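Long-range contacts in 3-methyladenine dna-glycosylase (Archaeoglobus fulgidus, PDB 2JHN), which belongs to the HhH-GPD superfamily of base excision DNA repair proteins, joining its helical part to an AlkA-type domain resembling the TATA-box binding protein: residues 1-5 against 64-69; 113-118 against 228-232; 83-89 against 106-111. The protein carries 1 engineered substitution. One frame throughout, in Å; residues are numbered along the deposited sequence. Where two conformers were deposited one is given.

How the interactions relate
Interaction 1 is only partly buried and lies farthest out, its centre about 23 Å from that of the chain, joining an outermost strand of the five-stranded sheet to the turn that enters helix 69-80. Interactions 2 and 3 are buried: interaction 2, about 5 Å from the chain centre, is the most central, and interaction 3 sits about 16 Å out. These two use successive parts of the loop between helices 96-104 and 118-127 and border helix 274-287. Their chemistry differs: interaction 1 rests on stacked aromatic rings, interaction 2 on a backbone bond, two bridging waters and aliphatic packing, and interaction 3 on a tyrosine hydroxyl held by glycine N-H groups, beside a water-linked margin.

Interaction 1. Residues 1-5 against 64-69; sequences MWRIE and FENREW
Trp2 and Trp69 mark the nearest approach of the two backbones, their CA atoms 7.8 Å apart, too far for main-chain bonding. Residues 2-5 form an edge strand of the antiparallel sheet, paired with strand 57-62 through Trp2 with Val60 and Ile4 with Ile58. Residues 64-69 leave strand 57-62, turn, and enter helix 69-80 at Trp69. Within that turn Glu68 OE2 accepts from Glu65 N through its anti lone pair, and the same carboxylate forms a salt bridge with Arg44.

The space between the backbones is filled by the flat indole of Trp2, one face of which meets both other rings. Its five-membered ring makes an offset stack with that of Trp69, centroids 4.3 Å apart and planes 16° from parallel. Farther out, its six-membered ring stacks, again offset, on Phe64 with planes at 24°; here Trp2 CZ3 lies 3.5 Å from Phe64 CZ. The two indoles slide past each other in opposite directions, which brings Trp2 CB squarely over the six-membered ring of Trp69, 3.4 Å from its centroid, in a CH-pi contact. Trp69 can reach back to the strand because its CG stands anti to the backbone N (chi1 169°). At the edge of its ring, CH2 meets Ile4 CG1 at 3.6 Å, a branched chain well suited to filling the space beside a large ring. Asn66 OD1 comes to the edge of the Trp2 ring, 3.5 Å from CZ2. A mercury(II) ion bound about 4 Å from the side chain of Trp2 adjoins this aromatic cluster.

Broad, polarisable rings thus supply most of the contact area, through face overlap and, probably, dispersion, while the amide oxygen beside the rim probably adds a little electrostatic attraction.

Interaction 2. Residues 113-118 against 228-232; sequences LMSMSV and SIALG. Engineered in segment 228-232: Ile229 (natural residue Met).
Met114 and Ile229 meet side chain to side chain beside the one direct hydrogen bond between their segments. Met114 SD lies 3.8 Å from Ile229 CD1, the two chains crossing obliquely; the isoleucine is an engineered residue, methionine in the natural sequence. With CG anti to the carbonyl carbon (chi1 -64°) and chi2 extended (176°), the unbranched methionine carries its sulfur out to Ile229. Next to it Met114 N donates to Ile229 O over 2.8 Å, nearly straight at 170°.

Leu113 takes the other flank. Its CD2 methyl is laid against the backbone at the end of helix 220-229, 3.6 Å from Gly232 N and close to Ile229 O, so that a branched aliphatic group covers main chain instead of another side chain. Gly232, with positive phi, is where the chain leaves the helical conformation.

Ser115 brings a small polar tip to Ala230. OG sits between its own backbone N and carbonyl carbon, 3.6 Å from Ala230 CB, and meets two waters. Water 1 lies 2.7 Å from Ser115 OG and donates to Ala230 O at 2.7 Å; water 2 also bonds to Ser115 OG and reaches Ile229 O through a weak bond of 3.2 Å. The carbonyl of Ala230 thereby finds a partner, and that of Ile229 a weak second one. Farther along, Val118 CG2 touches Leu231 CD2 at 3.7 Å.

Ser117 is the N-cap of helix 118-127, its OG accepting from Glu120 N, so the contact brings one helix start beside another helix end. Helix 220-229 follows the sodium site of Thr213, Phe215 and Ile218, consistent with its being the second helix of the helix-hairpin-helix motif that gives the HhH-GPD superfamily its name.

Interaction 3. Residues 83-89 against 106-111; sequences QNPEELY and YGFGRA
Tyr89 and Gly109 anchor the tight half of the contact, where the start of helix 86-93 packs on the loop that follows helix 96-104. The phenol oxygen accepts from two backbone N-H groups, both bonds bent: Gly109 N donates to Tyr89 OH over 2.9 Å, and Gly107 N more weakly over 3.2 Å. Both glycines have positive phi, which this residue adopts readily, and at Gly107 the preceding carbonyl leaves no room for a side chain; these turns aim both N-H groups at the hydroxyl. Pro85, at the N-cap position, sets its CB over the centre of the Tyr89 ring and also touches Gly109 CA at 3.8 Å. Leu88, just before Tyr89 in the helix, puts CD2 3.4 Å from Gly109 O, a carbonyl that is bonded to Tyr280 of helix 274-287. Tyr106 adds an oblique ring contact, its CE1 3.8 Å from Tyr89 CE2.

Toward Gln83 and Arg110 the fit loosens and water enters. Arg110 uses its methylenes against the backbone, CG lying 3.8 Å from Pro85 CA, then bends at chi3 (71°) and sends NH2 to a salt bridge with Asp276. Water 5 lies in the guanidinium plane and joins NH1 to Asn84 O. Water 3 donates to Gln83 O at 2.6 Å and accepts from Arg110 N, while water 4 connects Gln83 NE2 with Ala111 O.

One half is therefore held by a bent bond and a weak one on a buried hydroxyl, together with close packing by Pro85 and Leu88; the other joins its polar groups largely through waters, with the guanidinium held mainly by Asp276, and probably tolerates small shifts between the segments.

Interaction 1. Residues 1-5 against 64-69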
# COMPACT_ATOMS: atom_id res chain seq x y z
N MET A 1 18.32 -2.34 18.43
CA MET A 1 18.82 -2.42 17.03
C MET A 1 18.67 -3.81 16.51
O MET A 1 19.18 -4.77 17.12
CB MET A 1 20.32 -2.13 16.95
CG MET A 1 20.72 -0.81 17.41
SD MET A 1 20.84 0.26 16.02
CE MET A 1 20.55 1.79 16.89
N TRP A 2 18.01 -3.92 15.37
CA TRP A 2 18.09 -5.11 14.55
C TRP A 2 18.43 -4.61 13.15
O TRP A 2 18.21 -3.43 12.84
CB TRP A 2 16.77 -5.88 14.54
CG TRP A 2 16.30 -6.37 15.92
CD1 TRP A 2 16.51 -7.60 16.47
CD2 TRP A 2 15.53 -5.63 16.88
NE1 TRP A 2 15.93 -7.68 17.72
CE2 TRP A 2 15.32 -6.48 17.99
CE3 TRP A 2 15.01 -4.33 16.91
CZ2 TRP A 2 14.60 -6.07 19.13
CZ3 TRP A 2 14.29 -3.91 18.05
CH2 TRP A 2 14.10 -4.78 19.15
N ARG A 3 18.93 -5.51 12.32
CA ARG A 3 19.36 -5.18 10.95
C ARG A 3 18.75 -6.15 9.95
O ARG A 3 18.73 -7.37 10.19
CB ARG A 3 20.89 -5.23 10.84
CG ARG A 3 21.58 -4.10 11.59
CD ARG A 3 23.12 -4.15 11.44
NE ARG A 3 23.71 -2.86 11.80
CZ ARG A 3 23.99 -2.46 13.05
NH1 ARG A 3 23.75 -3.26 14.08
NH2 ARG A 3 24.49 -1.26 13.27
N ILE A 4 18.24 -5.59 8.86
CA ILE A 4 17.76 -6.38 7.72
C ILE A 4 18.80 -6.27 6.61
O ILE A 4 18.97 -5.21 6.02
CB ILE A 4 16.40 -5.84 7.17
CG1 ILE A 4 15.30 -5.91 8.24
CG2 ILE A 4 15.99 -6.63 5.90
CD1 ILE A 4 13.99 -5.27 7.78
N GLU A 5 19.48 -7.38 6.33
CA GLU A 5 20.54 -7.40 5.31
C GLU A 5 20.01 -7.86 3.96
O GLU A 5 19.42 -8.93 3.87
CB GLU A 5 21.70 -8.30 5.76
CG GLU A 5 22.31 -7.91 7.10
CD GLU A 5 23.06 -6.58 7.07
OE1 GLU A 5 23.29 -5.98 5.97
OE2 GLU A 5 23.43 -6.13 8.17
N PHE A 64 9.23 -3.95 20.72
CA PHE A 64 8.90 -5.38 20.73
C PHE A 64 10.05 -6.22 21.34
O PHE A 64 11.16 -5.73 21.52
CB PHE A 64 8.55 -5.88 19.32
CG PHE A 64 9.59 -5.55 18.25
CD1 PHE A 64 10.63 -6.44 17.99
CD2 PHE A 64 9.50 -4.37 17.52
CE1 PHE A 64 11.60 -6.14 17.01
CE2 PHE A 64 10.45 -4.07 16.53
CZ PHE A 64 11.49 -4.95 16.28
N GLU A 65 9.75 -7.47 21.67
CA GLU A 65 10.72 -8.36 22.28
C GLU A 65 11.64 -8.96 21.22
O GLU A 65 11.26 -9.07 20.05
CB GLU A 65 10.01 -9.46 23.08
CG GLU A 65 8.97 -8.96 24.10
CD GLU A 65 9.54 -7.96 25.11
OE1 GLU A 65 10.74 -8.06 25.47
OE2 GLU A 65 8.78 -7.07 25.56
N ASN A 66 12.84 -9.37 21.63
CA ASN A 66 13.82 -9.98 20.72
C ASN A 66 13.28 -11.20 20.01
O ASN A 66 13.60 -11.45 18.86
CB ASN A 66 15.09 -10.38 21.48
CG ASN A 66 15.68 -9.24 22.25
OD1 ASN A 66 15.56 -8.08 21.85
ND2 ASN A 66 16.32 -9.55 23.38
N ARG A 67 12.48 -11.98 20.73
CA ARG A 67 11.87 -13.18 20.16
C ARG A 67 10.77 -12.88 19.13
O ARG A 67 10.33 -13.77 18.40
CB ARG A 67 11.31 -14.07 21.27
CG ARG A 67 10.35 -13.35 22.20
CD ARG A 67 9.59 -14.34 23.07
NE ARG A 67 8.22 -13.90 23.26
CZ ARG A 67 7.82 -13.08 24.23
NH1 ARG A 67 8.69 -12.61 25.13
NH2 ARG A 67 6.54 -12.73 24.30
N GLU A 68 10.33 -11.62 19.08
CA GLU A 68 9.34 -11.18 18.09
C GLU A 68 9.99 -10.63 16.81
O GLU A 68 9.28 -10.31 15.84
CB GLU A 68 8.40 -10.12 18.69
CG GLU A 68 7.58 -10.61 19.88
CD GLU A 68 6.67 -9.55 20.43
OE1 GLU A 68 5.43 -9.71 20.31
OE2 GLU A 68 7.17 -8.53 20.97
N TRP A 69 11.33 -10.54 16.80
CA TRP A 69 12.07 -9.98 15.66
C TRP A 69 11.76 -10.68 14.33
O TRP A 69 11.52 -10.01 13.34
CB TRP A 69 13.60 -9.96 15.90
CG TRP A 69 14.41 -9.66 14.66
CD1 TRP A 69 15.41 -10.42 14.12
CD2 TRP A 69 14.28 -8.51 13.78
NE1 TRP A 69 15.92 -9.82 13.00
CE2 TRP A 69 15.24 -8.66 12.75
CE3 TRP A 69 13.44 -7.38 13.77
CZ2 TRP A 69 15.39 -7.72 11.73
CZ3 TRP A 69 13.59 -6.44 12.73
CH2 TRP A 69 14.56 -6.62 11.73

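Interaction 2. Residues 113-118 against 228-232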
# COMPACT_ATOMS: atom_id res chain seq x y z
N LEU A 113 3.56 -3.35 0.05
CA LEU A 113 2.11 -3.31 0.20
C LEU A 113 1.74 -1.91 0.66
O LEU A 113 2.62 -1.14 1.09
CB LEU A 113 1.64 -4.35 1.25
CG LEU A 113 1.89 -5.82 0.90
CD1 LEU A 113 1.62 -6.66 2.16
CD2 LEU A 113 0.96 -6.24 -0.25
N MET A 114 0.46 -1.56 0.54
CA MET A 114 0.03 -0.24 1.01
C MET A 114 -0.75 -0.27 2.37
O MET A 114 -1.38 0.74 2.76
CB MET A 114 -0.70 0.50 -0.11
CG MET A 114 0.22 0.79 -1.31
SD MET A 114 -0.59 1.56 -2.70
CE MET A 114 -1.01 3.15 -1.99
N SER A 115 -0.66 -1.41 3.07
CA SER A 115 -1.26 -1.62 4.39
C SER A 115 -0.49 -2.70 5.18
O SER A 115 0.14 -3.58 4.59
CB SER A 115 -2.73 -2.03 4.25
OG SER A 115 -2.88 -3.24 3.50
N MET A 116 -0.59 -2.64 6.50
CA MET A 116 0.04 -3.65 7.36
C MET A 116 -0.97 -4.65 7.96
O MET A 116 -0.64 -5.42 8.88
CB MET A 116 0.87 -2.98 8.46
CG MET A 116 1.90 -1.98 7.93
SD MET A 116 3.51 -2.09 8.77
CE MET A 116 3.88 -3.80 8.41
N SER A 117 -2.20 -4.63 7.43
CA SER A 117 -3.20 -5.67 7.69
C SER A 117 -4.22 -5.65 6.56
O SER A 117 -4.41 -4.62 5.90
CB SER A 117 -3.93 -5.47 9.04
OG SER A 117 -4.83 -4.35 9.04
N VAL A 118 -4.92 -6.78 6.38
CA VAL A 118 -6.00 -6.86 5.39
C VAL A 118 -7.10 -5.84 5.69
O VAL A 118 -7.62 -5.17 4.79
CB VAL A 118 -6.60 -8.30 5.37
CG1 VAL A 118 -7.89 -8.36 4.49
CG2 VAL A 118 -5.55 -9.28 4.88
N SER A 228 -4.24 -6.56 -5.19
CA SER A 228 -2.85 -6.22 -5.56
C SER A 228 -2.12 -5.46 -4.45
O SER A 228 -1.01 -5.85 -4.04
CB SER A 228 -2.83 -5.42 -6.87
OG SER A 228 -3.72 -4.32 -6.83
N ILE A 229 -2.72 -4.38 -3.97
CA ILE A 229 -2.02 -3.48 -3.04
C ILE A 229 -2.06 -3.88 -1.57
O ILE A 229 -1.19 -3.44 -0.80
CB ILE A 229 -2.37 -1.95 -3.25
CG1 ILE A 229 -3.69 -1.57 -2.58
CG2 ILE A 229 -2.32 -1.56 -4.75
CD1 ILE A 229 -4.00 -0.01 -2.55
N ALA A 230 -3.04 -4.70 -1.18
CA ALA A 230 -3.19 -5.18 0.20
C ALA A 230 -2.88 -6.67 0.39
O ALA A 230 -2.28 -7.05 1.41
CB ALA A 230 -4.60 -4.85 0.75
N LEU A 231 -3.25 -7.49 -0.59
CA LEU A 231 -3.16 -8.93 -0.51
C LEU A 231 -1.90 -9.49 -1.16
O LEU A 231 -1.58 -10.66 -0.98
CB LEU A 231 -4.42 -9.62 -1.09
CG LEU A 231 -5.73 -9.31 -0.37
CD1 LEU A 231 -6.82 -10.30 -0.71
CD2 LEU A 231 -5.52 -9.24 1.16
N GLY A 232 -1.19 -8.65 -1.91
CA GLY A 232 0.04 -9.08 -2.61
C GLY A 232 -0.15 -10.06 -3.79
O GLY A 232 0.80 -10.75 -4.19
O HOH W 1 -2.48 -5.92 3.81
O HOH W 2 -3.20 -1.84 1.03

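Interaction 3. Residues 83-89 against 106-111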
# COMPACT_ATOMS: atom_id res chain seq x y z
N GLN A 83 12.51 -7.25 -1.04
CA GLN A 83 12.94 -8.52 -1.66
C GLN A 83 13.80 -8.24 -2.89
O GLN A 83 13.61 -7.26 -3.59
CB GLN A 83 11.74 -9.38 -2.07
CG GLN A 83 10.69 -9.62 -0.99
CD GLN A 83 9.56 -8.57 -0.98
OE1 GLN A 83 9.70 -7.45 -1.53
NE2 GLN A 83 8.45 -8.93 -0.35
N ASN A 84 14.72 -9.17 -3.15
CA ASN A 84 15.66 -9.13 -4.25
C ASN A 84 14.97 -8.83 -5.60
O ASN A 84 14.13 -9.62 -6.05
CB ASN A 84 16.41 -10.48 -4.29
CG ASN A 84 17.49 -10.53 -5.34
OD1 ASN A 84 17.63 -9.63 -6.17
ND2 ASN A 84 18.29 -11.60 -5.29
N PRO A 85 15.26 -7.66 -6.20
CA PRO A 85 14.61 -7.23 -7.46
C PRO A 85 15.36 -7.66 -8.73
O PRO A 85 15.07 -7.15 -9.81
CB PRO A 85 14.70 -5.72 -7.37
CG PRO A 85 16.05 -5.48 -6.69
CD PRO A 85 16.20 -6.64 -5.70
N GLU A 86 16.33 -8.55 -8.60
CA GLU A 86 17.20 -8.86 -9.75
C GLU A 86 16.40 -9.35 -10.97
O GLU A 86 16.58 -8.83 -12.08
CB GLU A 86 18.25 -9.90 -9.34
CG GLU A 86 19.06 -10.47 -10.49
CD GLU A 86 20.20 -9.57 -10.92
OE1 GLU A 86 20.37 -8.47 -10.33
OE2 GLU A 86 20.95 -9.98 -11.85
N GLU A 87 15.49 -10.30 -10.72
CA GLU A 87 14.70 -10.92 -11.76
C GLU A 87 13.68 -9.96 -12.36
O GLU A 87 13.46 -9.95 -13.58
CB GLU A 87 14.01 -12.18 -11.23
CG GLU A 87 13.73 -13.22 -12.33
CD GLU A 87 12.66 -14.25 -11.97
OE1 GLU A 87 12.51 -14.56 -10.75
OE2 GLU A 87 11.98 -14.76 -12.91
N LEU A 88 13.04 -9.16 -11.50
CA LEU A 88 12.14 -8.10 -11.97
C LEU A 88 12.91 -7.18 -12.90
O LEU A 88 12.44 -6.83 -13.98
CB LEU A 88 11.60 -7.28 -10.78
CG LEU A 88 10.90 -5.94 -11.09
CD1 LEU A 88 9.62 -6.13 -11.87
CD2 LEU A 88 10.62 -5.13 -9.78
N TYR A 89 14.10 -6.78 -12.47
CA TYR A 89 14.87 -5.80 -13.23
C TYR A 89 15.29 -6.37 -14.59
O TYR A 89 15.22 -5.67 -15.61
CB TYR A 89 16.09 -5.37 -12.44
CG TYR A 89 15.84 -4.32 -11.36
CD1 TYR A 89 14.64 -3.60 -11.28
CD2 TYR A 89 16.85 -4.01 -10.45
CE1 TYR A 89 14.46 -2.61 -10.28
CE2 TYR A 89 16.68 -3.04 -9.48
CZ TYR A 89 15.49 -2.36 -9.39
OH TYR A 89 15.38 -1.40 -8.41
N TYR A 106 14.95 4.22 -10.63
CA TYR A 106 15.92 3.14 -10.40
C TYR A 106 16.25 2.95 -8.92
O TYR A 106 16.53 3.92 -8.22
CB TYR A 106 17.22 3.30 -11.21
CG TYR A 106 18.09 2.08 -10.98
CD1 TYR A 106 17.76 0.84 -11.57
CD2 TYR A 106 19.18 2.12 -10.09
CE1 TYR A 106 18.53 -0.31 -11.33
CE2 TYR A 106 19.96 0.96 -9.83
CZ TYR A 106 19.62 -0.24 -10.45
OH TYR A 106 20.38 -1.36 -10.20
N GLY A 107 16.18 1.71 -8.44
CA GLY A 107 16.47 1.41 -7.04
C GLY A 107 15.22 1.29 -6.20
O GLY A 107 15.28 0.94 -5.02
N PHE A 108 14.07 1.56 -6.82
CA PHE A 108 12.78 1.31 -6.15
C PHE A 108 12.56 -0.17 -5.83
O PHE A 108 11.89 -0.47 -4.83
CB PHE A 108 11.61 1.92 -6.92
CG PHE A 108 10.27 1.79 -6.20
CD1 PHE A 108 9.87 2.74 -5.25
CD2 PHE A 108 9.42 0.71 -6.47
CE1 PHE A 108 8.61 2.64 -4.60
CE2 PHE A 108 8.18 0.57 -5.79
CZ PHE A 108 7.77 1.57 -4.86
N GLY A 109 13.09 -1.07 -6.66
CA GLY A 109 13.02 -2.52 -6.36
C GLY A 109 11.62 -3.09 -6.60
O GLY A 109 10.86 -2.60 -7.47
N ARG A 110 11.27 -4.09 -5.81
CA ARG A 110 9.95 -4.72 -5.90
C ARG A 110 8.90 -3.94 -5.13
O ARG A 110 9.22 -3.20 -4.20
CB ARG A 110 10.04 -6.15 -5.33
CG ARG A 110 11.03 -7.05 -6.17
CD ARG A 110 10.67 -8.52 -6.06
NE ARG A 110 9.44 -8.80 -6.80
CZ ARG A 110 8.96 -10.02 -7.03
NH1 ARG A 110 9.61 -11.10 -6.59
NH2 ARG A 110 7.83 -10.16 -7.70
N ALA A 111 7.64 -4.15 -5.49
CA ALA A 111 6.53 -3.52 -4.79
C ALA A 111 6.40 -4.07 -3.38
O ALA A 111 6.57 -5.28 -3.16
CB ALA A 111 5.25 -3.74 -5.55
O HOH W 3 13.08 -4.69 -3.54
O HOH W 4 5.98 -7.15 -0.90
O HOH W 5 12.27 -11.44 -5.21